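Local coordinates for cell wall surface anchor family protein (Streptococcus agalactiae serogroup V, PDB 3PG2), which is probably a pilus backbone subunit anchored to the cell wall peptidoglycan of this Gram-positive bacterium, and binds calcium, at residues A[267-272]-A[283-288]. Sequence-based numbering, arbitrary orientation.
Sequences TYKLKE and DKEIEF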
# COMPACT_ATOMS: atom_id res chain seq x y z
N THR A 267 -16.50 4.73 5.04
CA THR A 267 -17.15 4.94 6.33
C THR A 267 -16.57 4.03 7.39
O THR A 267 -16.40 2.83 7.17
CB THR A 267 -18.68 4.71 6.20
OG1 THR A 267 -19.20 5.63 5.25
CG2 THR A 267 -19.40 4.90 7.54
N TYR A 268 -16.26 4.61 8.54
CA TYR A 268 -15.94 3.81 9.72
C TYR A 268 -16.90 4.22 10.82
O TYR A 268 -17.71 5.12 10.62
CB TYR A 268 -14.52 4.08 10.16
CG TYR A 268 -13.49 3.57 9.16
CD1 TYR A 268 -12.92 2.32 9.32
CD2 TYR A 268 -13.13 4.34 8.05
CE1 TYR A 268 -11.95 1.83 8.39
CE2 TYR A 268 -12.17 3.87 7.13
CZ TYR A 268 -11.60 2.63 7.30
OH TYR A 268 -10.66 2.18 6.37
N LYS A 269 -16.81 3.59 12.00
CA LYS A 269 -17.65 4.01 13.11
C LYS A 269 -16.99 3.86 14.47
O LYS A 269 -16.03 3.09 14.63
CB LYS A 269 -19.04 3.36 13.06
CG LYS A 269 -19.07 1.89 12.80
CD LYS A 269 -20.50 1.41 12.59
CE LYS A 269 -20.55 -0.11 12.72
NZ LYS A 269 -21.81 -0.75 12.18
N LEU A 270 -17.52 4.61 15.44
CA LEU A 270 -17.02 4.60 16.80
C LEU A 270 -18.15 4.16 17.72
O LEU A 270 -19.23 4.72 17.68
CB LEU A 270 -16.54 6.01 17.21
CG LEU A 270 -15.42 6.61 16.36
CD1 LEU A 270 -15.17 8.04 16.75
CD2 LEU A 270 -14.16 5.80 16.54
N LYS A 271 -17.91 3.13 18.53
CA LYS A 271 -18.84 2.79 19.61
C LYS A 271 -18.35 3.46 20.89
O LYS A 271 -17.31 3.10 21.41
CB LYS A 271 -18.88 1.29 19.81
CG LYS A 271 -19.91 0.84 20.84
CD LYS A 271 -19.56 -0.54 21.36
CE LYS A 271 -20.50 -0.93 22.51
NZ LYS A 271 -20.28 -2.34 22.96
N GLU A 272 -19.13 4.41 21.41
CA GLU A 272 -18.81 5.07 22.67
C GLU A 272 -19.06 4.12 23.83
O GLU A 272 -20.22 3.81 24.16
CB GLU A 272 -19.63 6.36 22.84
CG GLU A 272 -19.09 7.30 23.93
CD GLU A 272 -19.74 8.70 23.92
OE1 GLU A 272 -19.59 9.42 24.93
OE2 GLU A 272 -20.40 9.09 22.93
N ASP A 283 -26.74 4.52 22.44
CA ASP A 283 -26.96 3.17 21.89
C ASP A 283 -26.25 3.02 20.54
O ASP A 283 -25.63 2.00 20.26
CB ASP A 283 -28.45 2.92 21.67
CG ASP A 283 -29.23 2.84 22.97
OD1 ASP A 283 -28.81 2.09 23.87
OD2 ASP A 283 -30.28 3.52 23.06
N LYS A 284 -26.37 4.07 19.73
CA LYS A 284 -25.94 4.04 18.33
C LYS A 284 -24.50 4.48 18.13
O LYS A 284 -24.03 5.40 18.78
CB LYS A 284 -26.85 4.95 17.49
CG LYS A 284 -28.28 4.44 17.33
CD LYS A 284 -29.13 5.43 16.55
CE LYS A 284 -28.73 5.51 15.08
NZ LYS A 284 -29.23 4.35 14.28
N GLU A 285 -23.82 3.83 17.19
CA GLU A 285 -22.45 4.18 16.83
C GLU A 285 -22.39 5.51 16.10
O GLU A 285 -23.34 5.88 15.40
CB GLU A 285 -21.84 3.10 15.92
CG GLU A 285 -21.60 1.78 16.63
CD GLU A 285 -22.79 0.85 16.55
OE1 GLU A 285 -23.83 1.24 15.97
OE2 GLU A 285 -22.68 -0.28 17.07
N ILE A 286 -21.28 6.21 16.26
CA ILE A 286 -21.05 7.43 15.52
C ILE A 286 -20.25 7.10 14.26
O ILE A 286 -19.16 6.55 14.34
CB ILE A 286 -20.31 8.48 16.37
CG1 ILE A 286 -21.02 8.72 17.72
CG2 ILE A 286 -20.14 9.78 15.58
CD1 ILE A 286 -20.25 8.15 18.91
N GLU A 287 -20.79 7.41 13.08
CA GLU A 287 -20.07 7.19 11.83
C GLU A 287 -19.16 8.37 11.48
O GLU A 287 -19.41 9.50 11.87
CB GLU A 287 -21.04 6.95 10.67
CG GLU A 287 -21.95 5.77 10.89
CD GLU A 287 -22.76 5.41 9.67
OE1 GLU A 287 -22.98 6.28 8.80
OE2 GLU A 287 -23.18 4.22 9.57
N PHE A 288 -18.09 8.08 10.73
CA PHE A 288 -17.28 9.15 10.12
C PHE A 288 -16.71 8.60 8.82
O PHE A 288 -16.72 7.39 8.62
CB PHE A 288 -16.17 9.61 11.07
CG PHE A 288 -15.11 8.57 11.34
CD1 PHE A 288 -13.95 8.50 10.55
CD2 PHE A 288 -15.26 7.65 12.40
CE1 PHE A 288 -12.96 7.54 10.80
CE2 PHE A 288 -14.28 6.69 12.67
CZ PHE A 288 -13.12 6.63 11.87
O HOH W 1 -21.13 7.47 7.08
O HOH W 2 -24.00 0.76 13.20
O HOH W 3 -21.80 4.32 20.43
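Antiparallel main-chain pairing joins Tyr-268 to Phe-288 and Leu-270 to Ile-286, zipping strands 266-274 and 286-290 into a hairpin at one margin of a four-stranded sheet. Two reciprocal bond pairs are the evidence: Tyr-268 N to Phe-288 O (2.8 Å) with its return bond, and Leu-270 N to Ile-286 O (2.8 Å) with its own. Between them Lys-269 and Glu-287 form the non-hydrogen-bonded pair, CA to CA 4.2 Å. Where the pairing ends, a water carries the link onward, accepting from Glu-272 N and donating to Lys-284 O.

On the inward face, Tyr-268 CB makes a CH-pi contact over the Phe-288 ring face, 3.8 Å from the centroid of that ring and 30° off its normal. The Phe-288 chi1 of 66° sets its CG between the backbone N and the carbonyl carbon, which brings the ring across to the partner strand. The two aromatic planes are nearly parallel (21°) but slid apart, hence barely overlapping, and Leu-270 CG meets Phe-288 CE2 at 3.9 Å. Phe-186 packs edge-to-face on Phe-288, and Ile-314 touches Leu-270 and Ile-286.

The other face is polar: Lys-269 CD passes Glu-285 CB at 4.0 Å, and a water bridges Lys-269 NZ to Glu-285 OE1, while NZ also bonds Ser-207 O. One apolar and one hydrated face suit a beta-sandwich hairpin, consistent with the prealbumin-like fold of this domain.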